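Local coordinates for histidine-containing phosphotransfer protein 2 (Oryza sativa, PDB 1YVI), which relays phosphoryl groups between cytokinin sensor histidine kinases and response regulators, acting as a positive regulator of cytokinin signalling in the multistep His-to-Asp phosphorelay, at residues Ala4-Arg7 and Asp8-Thr11; Ala12-Ser15 and Ser16-Ser19; Val23-Gln26 and Phe27-Gln31; Asn122-Tyr125 and Asp126-Lys130. All blocks are in the same frame, centred on the assembly; numbering follows the deposited sequence.

Contact 1 of 4, residues Ala4-Arg7 and Asp8-Thr11; sequences AALR and DQLT
The carbonyl oxygen of R7 is gripped twice by a single residue, T11, one turn further along helix 2-19. T11 N donates to R7 O at 2.9 Å as the regular backbone bond of the helix, and the hydroxyl T11 OG1 donates to R7 O at the same length, 2.9 Å. The two donors arrive from opposite faces of the carbonyl plane, the hydroxyl standing well above it and not on a lone pair. Its torsion accounts for this reach: OG1 lies beside the backbone N and anti to the carbonyl carbon (chi1 -65°), a setting that folds the hydroxyl back onto the preceding turn.

A5 O repeats the theme less firmly. Q9 N makes the main-chain bond to A5 O at 3.0 Å, and the amide nitrogen Q9 NE2 adds a weak one, bent at the hydrogen to 144°. To get there the chain of Q9 runs extended beyond CG and then turns its amide back over the helix, where NE2 also comes within 4.1 Å of L6 CD2. The carboxyl carbon of D8, CG, lies 3.5 Å from A4 O. Opposite charges on R7 and D8 do not pair, since R7 NH1 and D8 OD1 are 6.7 Å apart.

L6 and L10, linked by the bond from L10 N to L6 O, rest on the C-terminal part of helix 110-142, L6 against Q140 and I141, L10 against M134 and E138. With R7, D8, Q9 and T11 exposed while these two leucines face a partner helix, this is the pattern of an amphipathic α-helix.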
loop_
_atom_site.group_PDB
_atom_site.type_symbol
_atom_site.label_atom_id
_atom_site.label_comp_id
_atom_site.label_asym_id
_atom_site.label_seq_id
_atom_site.Cartn_x
_atom_site.Cartn_y
_atom_site.Cartn_z
ATOM N N ALA A 4 -21.247 -14.957 11.788
ATOM C CA ALA A 4 -20.772 -15.916 10.754
ATOM C C ALA A 4 -20.824 -15.316 9.329
ATOM O O ALA A 4 -19.883 -15.510 8.553
ATOM C CB ALA A 4 -21.551 -17.211 10.808
ATOM N N ALA A 5 -21.909 -14.601 8.998
ATOM C CA ALA A 5 -22.075 -13.937 7.677
ATOM C C ALA A 5 -20.970 -12.902 7.414
ATOM O O ALA A 5 -20.467 -12.801 6.279
ATOM C CB ALA A 5 -23.416 -13.220 7.598
ATOM N N LEU A 6 -20.644 -12.110 8.438
ATOM C CA LEU A 6 -19.564 -11.115 8.337
ATOM C C LEU A 6 -18.203 -11.760 8.198
ATOM O O LEU A 6 -17.385 -11.285 7.406
ATOM C CB LEU A 6 -19.571 -10.086 9.503
ATOM C CG LEU A 6 -20.668 -8.985 9.590
ATOM C CD1 LEU A 6 -20.757 -8.490 11.056
ATOM C CD2 LEU A 6 -20.537 -7.785 8.617
ATOM N N ARG A 7 -17.963 -12.845 8.940
ATOM C CA ARG A 7 -16.751 -13.625 8.775
ATOM C C ARG A 7 -16.564 -14.135 7.339
ATOM O O ARG A 7 -15.441 -14.081 6.798
ATOM C CB ARG A 7 -16.672 -14.762 9.822
ATOM C CG ARG A 7 -16.351 -14.217 11.273
ATOM C CD ARG A 7 -16.077 -15.319 12.326
ATOM N NE ARG A 7 -17.085 -15.355 13.398
ATOM C CZ ARG A 7 -17.921 -16.372 13.633
ATOM N NH1 ARG A 7 -17.887 -17.466 12.880
ATOM N NH2 ARG A 7 -18.799 -16.299 14.634
ATOM N N ASP A 8 -17.646 -14.610 6.715
ATOM C CA ASP A 8 -17.568 -15.117 5.368
ATOM C C ASP A 8 -17.333 -14.014 4.362
ATOM O O ASP A 8 -16.668 -14.240 3.362
ATOM C CB ASP A 8 -18.846 -15.866 4.974
ATOM C CG ASP A 8 -18.961 -17.239 5.661
ATOM O OD1 ASP A 8 -17.939 -17.799 6.172
ATOM O OD2 ASP A 8 -20.096 -17.749 5.676
ATOM N N GLN A 9 -17.970 -12.871 4.586
ATOM C CA GLN A 9 -17.685 -11.659 3.804
ATOM C C GLN A 9 -16.192 -11.287 3.870
ATOM O O GLN A 9 -15.566 -11.014 2.859
ATOM C CB GLN A 9 -18.528 -10.504 4.314
ATOM C CG GLN A 9 -19.966 -10.612 3.867
ATOM C CD GLN A 9 -20.873 -9.624 4.589
ATOM O OE1 GLN A 9 -20.829 -8.424 4.320
ATOM N NE2 GLN A 9 -21.713 -10.132 5.518
ATOM N N LEU A 10 -15.637 -11.260 5.068
ATOM C CA LEU A 10 -14.224 -10.963 5.224
ATOM C C LEU A 10 -13.321 -12.008 4.575
ATOM O O LEU A 10 -12.317 -11.661 3.959
ATOM C CB LEU A 10 -13.899 -10.778 6.709
ATOM C CG LEU A 10 -12.428 -10.445 7.038
ATOM C CD1 LEU A 10 -12.016 -9.092 6.346
ATOM C CD2 LEU A 10 -12.148 -10.415 8.567
ATOM N N THR A 11 -13.662 -13.300 4.708
ATOM C CA THR A 11 -12.887 -14.374 4.096
ATOM C C THR A 11 -12.886 -14.225 2.574
ATOM O O THR A 11 -11.840 -14.360 1.917
ATOM C CB THR A 11 -13.497 -15.750 4.489
ATOM O OG1 THR A 11 -13.335 -15.902 5.899
ATOM C CG2 THR A 11 -12.819 -16.924 3.750
#

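Contact 2 of 4, residues Ala12-Ser15 and Ser16-Ser19; sequences ALLS and SMFS
S16 and M17 share one acceptor, L13 O, but only the torsion of S16 bears on how it is used. S16 places OG between its backbone N and carbonyl carbon (chi1 82°), from where the hydroxyl donates to L13 O at 2.9 Å. M17 N makes the ordinary main-chain bond to the same oxygen at 3.0 Å, in the carbonyl plane. With an alanine in place of the serine, L13 O would probably keep the amide of M17 but lose its second donor.

The M17 side chain crosses L13 and L14 obliquely. With CG beside the backbone N (chi1 -70°) and the chain extended at chi2, SD comes to 3.9 Å from L13 CG and 4.2 Å from L14 CD2; the bend at chi3 only turns the terminal methyl. F18 meets the preceding turn differently: L14 O lies at the edge of its ring, near the ring plane, 3.1 Å from CD1.

On the outer side a water joins two serines. It is 2.9 Å from S15 OG and 2.9 Å from S19 OG. S19 OG also faces the carbonyls S15 O and S16 O, both as weak contacts, and its one proton cannot be assigned to either.

The helix is thus sorted by face. L13 and M17 lie on helix 110-142, touching K130, with M134 also under L13 and F131 under M17, whereas L14 and F18 pack on helix 25-34 through F27, Q31 and Q28, and V23 in the intervening loop meets both M17 and F18.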
loop_
_atom_site.group_PDB
_atom_site.type_symbol
_atom_site.label_atom_id
_atom_site.label_comp_id
_atom_site.label_asym_id
_atom_site.label_seq_id
_atom_site.Cartn_x
_atom_site.Cartn_y
_atom_site.Cartn_z
ATOM N N ALA A 12 -14.075 -13.947 2.028
ATOM C CA ALA A 12 -14.231 -13.721 0.611
ATOM C C ALA A 12 -13.360 -12.553 0.138
ATOM O O ALA A 12 -12.630 -12.664 -0.853
ATOM C CB ALA A 12 -15.699 -13.471 0.275
ATOM N N LEU A 13 -13.449 -11.426 0.827
ATOM C CA LEU A 13 -12.583 -10.267 0.476
ATOM C C LEU A 13 -11.092 -10.588 0.512
ATOM O O LEU A 13 -10.386 -10.322 -0.470
ATOM C CB LEU A 13 -12.853 -9.081 1.388
ATOM C CG LEU A 13 -12.006 -7.819 1.156
ATOM C CD1 LEU A 13 -12.327 -7.211 -0.218
ATOM C CD2 LEU A 13 -12.358 -6.831 2.227
ATOM N N LEU A 14 -10.593 -11.100 1.644
ATOM C CA LEU A 14 -9.170 -11.481 1.741
ATOM C C LEU A 14 -8.754 -12.459 0.646
ATOM O O LEU A 14 -7.677 -12.298 0.041
ATOM C CB LEU A 14 -8.810 -12.072 3.114
ATOM C CG LEU A 14 -9.101 -11.172 4.314
ATOM C CD1 LEU A 14 -9.081 -11.997 5.615
ATOM C CD2 LEU A 14 -8.133 -10.015 4.316
ATOM N N SER A 15 -9.576 -13.472 0.373
ATOM C CA SER A 15 -9.217 -14.428 -0.667
ATOM C C SER A 15 -9.068 -13.738 -2.047
ATOM O O SER A 15 -8.121 -13.986 -2.802
ATOM C CB SER A 15 -10.218 -15.588 -0.697
ATOM O OG SER A 15 -10.426 -16.058 -2.012
ATOM N N SER A 16 -9.980 -12.847 -2.362
ATOM C CA SER A 16 -9.892 -12.144 -3.634
ATOM C C SER A 16 -8.666 -11.182 -3.682
ATOM O O SER A 16 -8.103 -10.947 -4.745
ATOM C CB SER A 16 -11.206 -11.417 -3.908
ATOM O OG SER A 16 -11.218 -10.183 -3.195
ATOM N N MET A 17 -8.280 -10.596 -2.550
ATOM C CA MET A 17 -7.080 -9.746 -2.549
ATOM C C MET A 17 -5.846 -10.571 -2.955
ATOM O O MET A 17 -5.019 -10.087 -3.709
ATOM C CB MET A 17 -6.884 -9.093 -1.205
ATOM C CG MET A 17 -7.934 -8.035 -0.929
ATOM S SD MET A 17 -8.103 -7.701 0.817
ATOM C CE MET A 17 -6.448 -7.198 1.254
ATOM N N PHE A 18 -5.726 -11.802 -2.434
ATOM C CA PHE A 18 -4.598 -12.644 -2.788
ATOM C C PHE A 18 -4.775 -13.168 -4.225
ATOM O O PHE A 18 -3.789 -13.272 -4.988
ATOM C CB PHE A 18 -4.426 -13.885 -1.872
ATOM C CG PHE A 18 -3.909 -13.590 -0.487
ATOM C CD1 PHE A 18 -4.802 -13.307 0.561
ATOM C CD2 PHE A 18 -2.537 -13.650 -0.207
ATOM C CE1 PHE A 18 -4.343 -13.046 1.896
ATOM C CE2 PHE A 18 -2.049 -13.393 1.115
ATOM C CZ PHE A 18 -2.953 -13.088 2.157
ATOM N N SER A 19 -5.998 -13.555 -4.590
ATOM C CA SER A 19 -6.169 -14.214 -5.906
ATOM C C SER A 19 -6.022 -13.201 -7.040
ATOM O O SER A 19 -5.620 -13.569 -8.168
ATOM C CB SER A 19 -7.485 -15.025 -5.997
ATOM O OG SER A 19 -8.565 -14.143 -6.071
HETATM O O HOH W 1 -10.733 -15.673 -4.906
#

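Contact 3 of 4, residues Val23-Gln26 and Phe27-Gln31; sequences VDEQ and FQQLQ
F27, Q26 and Q29 bury most of the surface in this contact, which is the N-capped first turn of helix 25-34. D24 occupies the N-cap position: its OD1 accepts from Q26 N at 2.8 Å, approached from above the carboxylate plane. D24 O then takes F27 N at 3.0 Å, a bond that spans three residues and whose donor lies above the carbonyl plane. Regular helical spacing follows with Q29 N on E25 O.

F27 turns inward. With CG anti to the backbone N (chi1 179°), its ring leads away from the cap and into the protein, where it reaches M134 of helix 110-142. V23, the residue before the cap, lies against the root of this side chain, its CB 3.8 Å from F27 CB. The methyl V23 CG2 approaches F27 CD2 obliquely at 4.0 Å. D24 is tied further into the fold by backbone bonding to G90, and L30, a turn on, packs on V43 and V46 of helix 42-65.

Q26 and Q29 occupy the outer side, lying alongside each other and pointing the same way. The chain of Q26 is bent at chi2 (-55°), which folds its amide over the turn toward Q29, whose own chain stays extended beyond CG. Were Q29 cut back to an alanine, the Q26 amide would probably lose its neighbour and be freer to turn. At their meeting point the two amide planes stand perpendicular, with Q26 OE1 2.9 Å from Q29 NE2.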
loop_
_atom_site.group_PDB
_atom_site.type_symbol
_atom_site.label_atom_id
_atom_site.label_comp_id
_atom_site.label_asym_id
_atom_site.label_seq_id
_atom_site.Cartn_x
_atom_site.Cartn_y
_atom_site.Cartn_z
ATOM N N VAL A 23 -2.096 -8.552 -2.798
ATOM C CA VAL A 23 -1.221 -8.800 -1.639
ATOM C C VAL A 23 -0.501 -10.139 -1.805
ATOM O O VAL A 23 -0.984 -11.062 -2.505
ATOM C CB VAL A 23 -2.009 -8.788 -0.284
ATOM C CG1 VAL A 23 -2.603 -7.398 0.020
ATOM C CG2 VAL A 23 -3.132 -9.869 -0.295
ATOM N N ASP A 24 0.654 -10.217 -1.171
ATOM C CA ASP A 24 1.497 -11.409 -1.199
ATOM C C ASP A 24 1.612 -12.063 0.206
ATOM O O ASP A 24 0.852 -11.730 1.133
ATOM C CB ASP A 24 2.891 -11.087 -1.762
ATOM C CG ASP A 24 3.730 -10.199 -0.834
ATOM O OD1 ASP A 24 3.376 -9.986 0.342
ATOM O OD2 ASP A 24 4.772 -9.697 -1.291
ATOM N N GLU A 25 2.564 -12.986 0.350
ATOM C CA GLU A 25 2.769 -13.719 1.625
ATOM C C GLU A 25 3.015 -12.826 2.834
ATOM O O GLU A 25 2.694 -13.220 3.954
ATOM C CB GLU A 25 3.907 -14.769 1.500
ATOM C CG GLU A 25 5.314 -14.111 1.308
ATOM C CD GLU A 25 6.374 -15.057 0.756
ATOM O OE1 GLU A 25 6.388 -16.264 1.146
ATOM O OE2 GLU A 25 7.210 -14.578 -0.060
ATOM N N GLN A 26 3.605 -11.641 2.644
ATOM C CA GLN A 26 3.895 -10.780 3.788
ATOM C C GLN A 26 2.578 -10.376 4.450
ATOM O O GLN A 26 2.549 -10.124 5.622
ATOM C CB GLN A 26 4.724 -9.540 3.416
ATOM C CG GLN A 26 6.046 -9.904 2.780
ATOM C CD GLN A 26 6.821 -10.847 3.680
ATOM O OE1 GLN A 26 6.859 -10.653 4.906
ATOM N NE2 GLN A 26 7.419 -11.892 3.091
ATOM N N PHE A 27 1.498 -10.283 3.684
ATOM C CA PHE A 27 0.227 -9.877 4.282
ATOM C C PHE A 27 -0.350 -11.059 5.097
ATOM O O PHE A 27 -0.947 -10.879 6.183
ATOM C CB PHE A 27 -0.763 -9.410 3.211
ATOM C CG PHE A 27 -2.084 -9.017 3.765
ATOM C CD1 PHE A 27 -2.255 -7.763 4.399
ATOM C CD2 PHE A 27 -3.151 -9.880 3.682
ATOM C CE1 PHE A 27 -3.472 -7.403 4.947
ATOM C CE2 PHE A 27 -4.389 -9.529 4.239
ATOM C CZ PHE A 27 -4.550 -8.286 4.868
ATOM N N GLN A 28 -0.205 -12.254 4.541
ATOM C CA GLN A 28 -0.548 -13.476 5.269
ATOM C C GLN A 28 0.197 -13.527 6.624
ATOM O O GLN A 28 -0.421 -13.774 7.652
ATOM C CB GLN A 28 -0.300 -14.701 4.391
ATOM C CG GLN A 28 -0.671 -16.011 5.047
ATOM C CD GLN A 28 0.532 -16.934 5.118
ATOM O OE1 GLN A 28 1.335 -16.867 6.069
ATOM N NE2 GLN A 28 0.684 -17.790 4.098
ATOM N N GLN A 29 1.479 -13.194 6.632
ATOM C CA GLN A 29 2.255 -13.150 7.885
ATOM C C GLN A 29 1.775 -12.127 8.923
ATOM O O GLN A 29 1.939 -12.365 10.114
ATOM C CB GLN A 29 3.741 -12.956 7.604
ATOM C CG GLN A 29 4.440 -14.245 7.089
ATOM C CD GLN A 29 5.730 -13.958 6.315
ATOM O OE1 GLN A 29 6.059 -14.655 5.350
ATOM N NE2 GLN A 29 6.462 -12.926 6.732
ATOM N N LEU A 30 1.178 -11.011 8.479
ATOM C CA LEU A 30 0.544 -10.044 9.388
ATOM C C LEU A 30 -0.599 -10.704 10.126
ATOM O O LEU A 30 -0.822 -10.435 11.309
ATOM C CB LEU A 30 -0.071 -8.844 8.652
ATOM C CG LEU A 30 0.796 -7.752 8.061
ATOM C CD1 LEU A 30 -0.146 -6.658 7.590
ATOM C CD2 LEU A 30 1.751 -7.245 9.125
ATOM N N GLN A 31 -1.365 -11.513 9.401
ATOM C CA GLN A 31 -2.476 -12.199 10.034
ATOM C C GLN A 31 -1.918 -13.200 11.068
ATOM O O GLN A 31 -2.540 -13.409 12.116
ATOM C CB GLN A 31 -3.354 -12.881 8.988
ATOM C CG GLN A 31 -3.627 -11.974 7.777
ATOM C CD GLN A 31 -5.031 -12.086 7.250
ATOM O OE1 GLN A 31 -5.281 -12.807 6.255
ATOM N NE2 GLN A 31 -5.984 -11.377 7.910
#

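Contact 4 of 4, residues Asn122-Tyr125 and Asp126-Lys130; sequences NDFY and DLRNK
N122 O meets the next turn both directly and through water. D126 N donates to it as the helical bond, and a water donates to the same N122 O at 2.8 Å. That water also donates to D126 OD1, at 2.7 Å. The carboxylate is within reach of this water because CG lies beside the backbone N (chi1 -83°), folding D126 back over the carbonyl of N122.

D123 approaches the other oxygen of this carboxylate through a second water, 2.9 Å from D123 OD1 and 2.8 Å from D126 OD2. The two acidic oxygens, D123 OD1 and D126 OD2, stand 4.7 Å apart, and a water donating to both is likely to ease the repulsion between like charges. D123 OD2 is satisfied by a hydrogen bond with T97 OG1, on helix 92-106.

F124 O accepts a short bond from R128 N, 2.7 Å long. Its ring and the R128 chain run side by side: CB of R128 sits over one face of the ring, and R128 CD reaches F124 CZ at 3.8 Å. The arginine stays extended from CG to NE, and F124 CZ lies at the edge of its guanidinium, the two planes 60° apart.

Y125 closes the row. Its CE1 is near R128 CD, F124 CD2 stands over the centre of its ring, and its carbonyl takes N129 N.

F124 also packs on A54 and I58 of helix 42-65, while L127 is covered by L22 and A91. With F124 and L127 buried and D126 exposed, the segment is as expected of the last helix of the HPt four-helix bundle.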
loop_
_atom_site.group_PDB
_atom_site.type_symbol
_atom_site.label_atom_id
_atom_site.label_comp_id
_atom_site.label_asym_id
_atom_site.label_seq_id
_atom_site.Cartn_x
_atom_site.Cartn_y
_atom_site.Cartn_z
ATOM N N ASN A 122 -2.216 4.466 -8.822
ATOM C CA ASN A 122 -3.170 3.421 -9.338
ATOM C C ASN A 122 -3.135 2.183 -8.423
ATOM O O ASN A 122 -4.185 1.715 -7.956
ATOM C CB ASN A 122 -2.807 3.018 -10.769
ATOM C CG ASN A 122 -3.045 4.164 -11.764
ATOM O OD1 ASN A 122 -3.611 5.203 -11.402
ATOM N ND2 ASN A 122 -2.592 3.976 -13.004
ATOM N N ASP A 123 -1.933 1.668 -8.170
ATOM C CA ASP A 123 -1.772 0.443 -7.350
ATOM C C ASP A 123 -2.148 0.684 -5.888
ATOM O O ASP A 123 -2.756 -0.170 -5.265
ATOM C CB ASP A 123 -0.310 -0.051 -7.426
ATOM C CG ASP A 123 0.035 -0.679 -8.818
ATOM O OD1 ASP A 123 -0.838 -1.282 -9.502
ATOM O OD2 ASP A 123 1.198 -0.585 -9.182
ATOM N N PHE A 124 -1.804 1.862 -5.354
ATOM C CA PHE A 124 -2.173 2.194 -3.972
ATOM C C PHE A 124 -3.696 2.287 -3.831
ATOM O O PHE A 124 -4.278 1.786 -2.856
ATOM C CB PHE A 124 -1.521 3.524 -3.547
ATOM C CG PHE A 124 -2.001 4.026 -2.228
ATOM C CD1 PHE A 124 -1.763 3.274 -1.069
ATOM C CD2 PHE A 124 -2.722 5.193 -2.133
ATOM C CE1 PHE A 124 -2.223 3.720 0.173
ATOM C CE2 PHE A 124 -3.213 5.635 -0.899
ATOM C CZ PHE A 124 -2.942 4.900 0.245
ATOM N N TYR A 125 -4.356 2.973 -4.760
ATOM C CA TYR A 125 -5.818 3.117 -4.637
ATOM C C TYR A 125 -6.581 1.819 -4.828
ATOM O O TYR A 125 -7.668 1.664 -4.234
ATOM C CB TYR A 125 -6.368 4.275 -5.530
ATOM C CG TYR A 125 -6.014 5.610 -4.861
ATOM C CD1 TYR A 125 -6.692 6.012 -3.683
ATOM C CD2 TYR A 125 -4.967 6.415 -5.338
ATOM C CE1 TYR A 125 -6.376 7.210 -3.005
ATOM C CE2 TYR A 125 -4.617 7.656 -4.631
ATOM C CZ TYR A 125 -5.323 8.017 -3.488
ATOM O OH TYR A 125 -5.018 9.175 -2.812
ATOM N N ASP A 126 -6.087 0.936 -5.704
ATOM C CA ASP A 126 -6.692 -0.411 -5.844
ATOM C C ASP A 126 -6.618 -1.129 -4.521
ATOM O O ASP A 126 -7.596 -1.730 -4.092
ATOM C CB ASP A 126 -5.909 -1.327 -6.788
ATOM C CG ASP A 126 -6.236 -1.110 -8.269
ATOM O OD1 ASP A 126 -7.188 -0.359 -8.574
ATOM O OD2 ASP A 126 -5.484 -1.667 -9.101
ATOM N N LEU A 127 -5.440 -1.142 -3.899
ATOM C CA LEU A 127 -5.359 -1.856 -2.624
ATOM C C LEU A 127 -6.094 -1.089 -1.503
ATOM O O LEU A 127 -6.727 -1.697 -0.619
ATOM C CB LEU A 127 -3.888 -2.107 -2.230
ATOM C CG LEU A 127 -3.612 -2.967 -1.002
ATOM C CD1 LEU A 127 -4.161 -4.387 -1.178
ATOM C CD2 LEU A 127 -2.120 -3.092 -0.843
ATOM N N ARG A 128 -5.992 0.246 -1.494
ATOM C CA ARG A 128 -6.688 1.026 -0.431
ATOM C C ARG A 128 -8.197 0.718 -0.426
ATOM O O ARG A 128 -8.860 0.634 0.622
ATOM C CB ARG A 128 -6.508 2.546 -0.656
ATOM C CG ARG A 128 -7.103 3.323 0.519
ATOM C CD ARG A 128 -6.788 4.834 0.405
ATOM N NE ARG A 128 -7.081 5.508 1.685
ATOM C CZ ARG A 128 -8.274 5.904 2.116
ATOM N NH1 ARG A 128 -9.398 5.701 1.424
ATOM N NH2 ARG A 128 -8.346 6.484 3.296
ATOM N N ASN A 129 -8.747 0.541 -1.625
ATOM C CA ASN A 129 -10.156 0.205 -1.756
ATOM C C ASN A 129 -10.464 -1.058 -0.941
ATOM O O ASN A 129 -11.412 -1.106 -0.143
ATOM C CB ASN A 129 -10.468 -0.084 -3.232
ATOM C CG ASN A 129 -11.852 -0.687 -3.414
ATOM O OD1 ASN A 129 -12.011 -1.887 -3.464
ATOM N ND2 ASN A 129 -12.864 0.165 -3.448
ATOM N N LYS A 130 -9.699 -2.101 -1.182
ATOM C CA LYS A 130 -9.971 -3.405 -0.511
ATOM C C LYS A 130 -9.705 -3.285 0.994
ATOM O O LYS A 130 -10.481 -3.788 1.809
ATOM C CB LYS A 130 -9.050 -4.472 -1.142
ATOM C CG LYS A 130 -9.337 -4.747 -2.593
ATOM C CD LYS A 130 -10.795 -5.127 -2.805
ATOM C CE LYS A 130 -11.118 -5.375 -4.314
ATOM N NZ LYS A 130 -11.330 -4.110 -5.067
HETATM O O HOH W 2 -6.815 2.272 -8.828
HETATM O O HOH W 3 -3.044 -2.908 -8.440
#

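Overall arrangement
Contacts 1 and 2 follow one another along helix 2-19, with centres 12 Å apart; contact 3 opens the next helix, 25-34, and contact 4 comes much later, within helix 110-142. Contact 2 meets contact 3 where F18 CZ lies 3.6 Å from F27 CD2, and contact 4 where M17 CG lies 3.7 Å from K130 CB. Contacts 3 and 4 join through V23 CG1 and L127 CD1, 3.6 Å apart. Contact 1, about 21 Å from contact 4 between centres, lies toward one end. Together these segments line the junction where helices 2-19 and 25-34 pack on helix 110-142. None includes H80, the predicted phosphorylation site, so they describe framework and not the site itself.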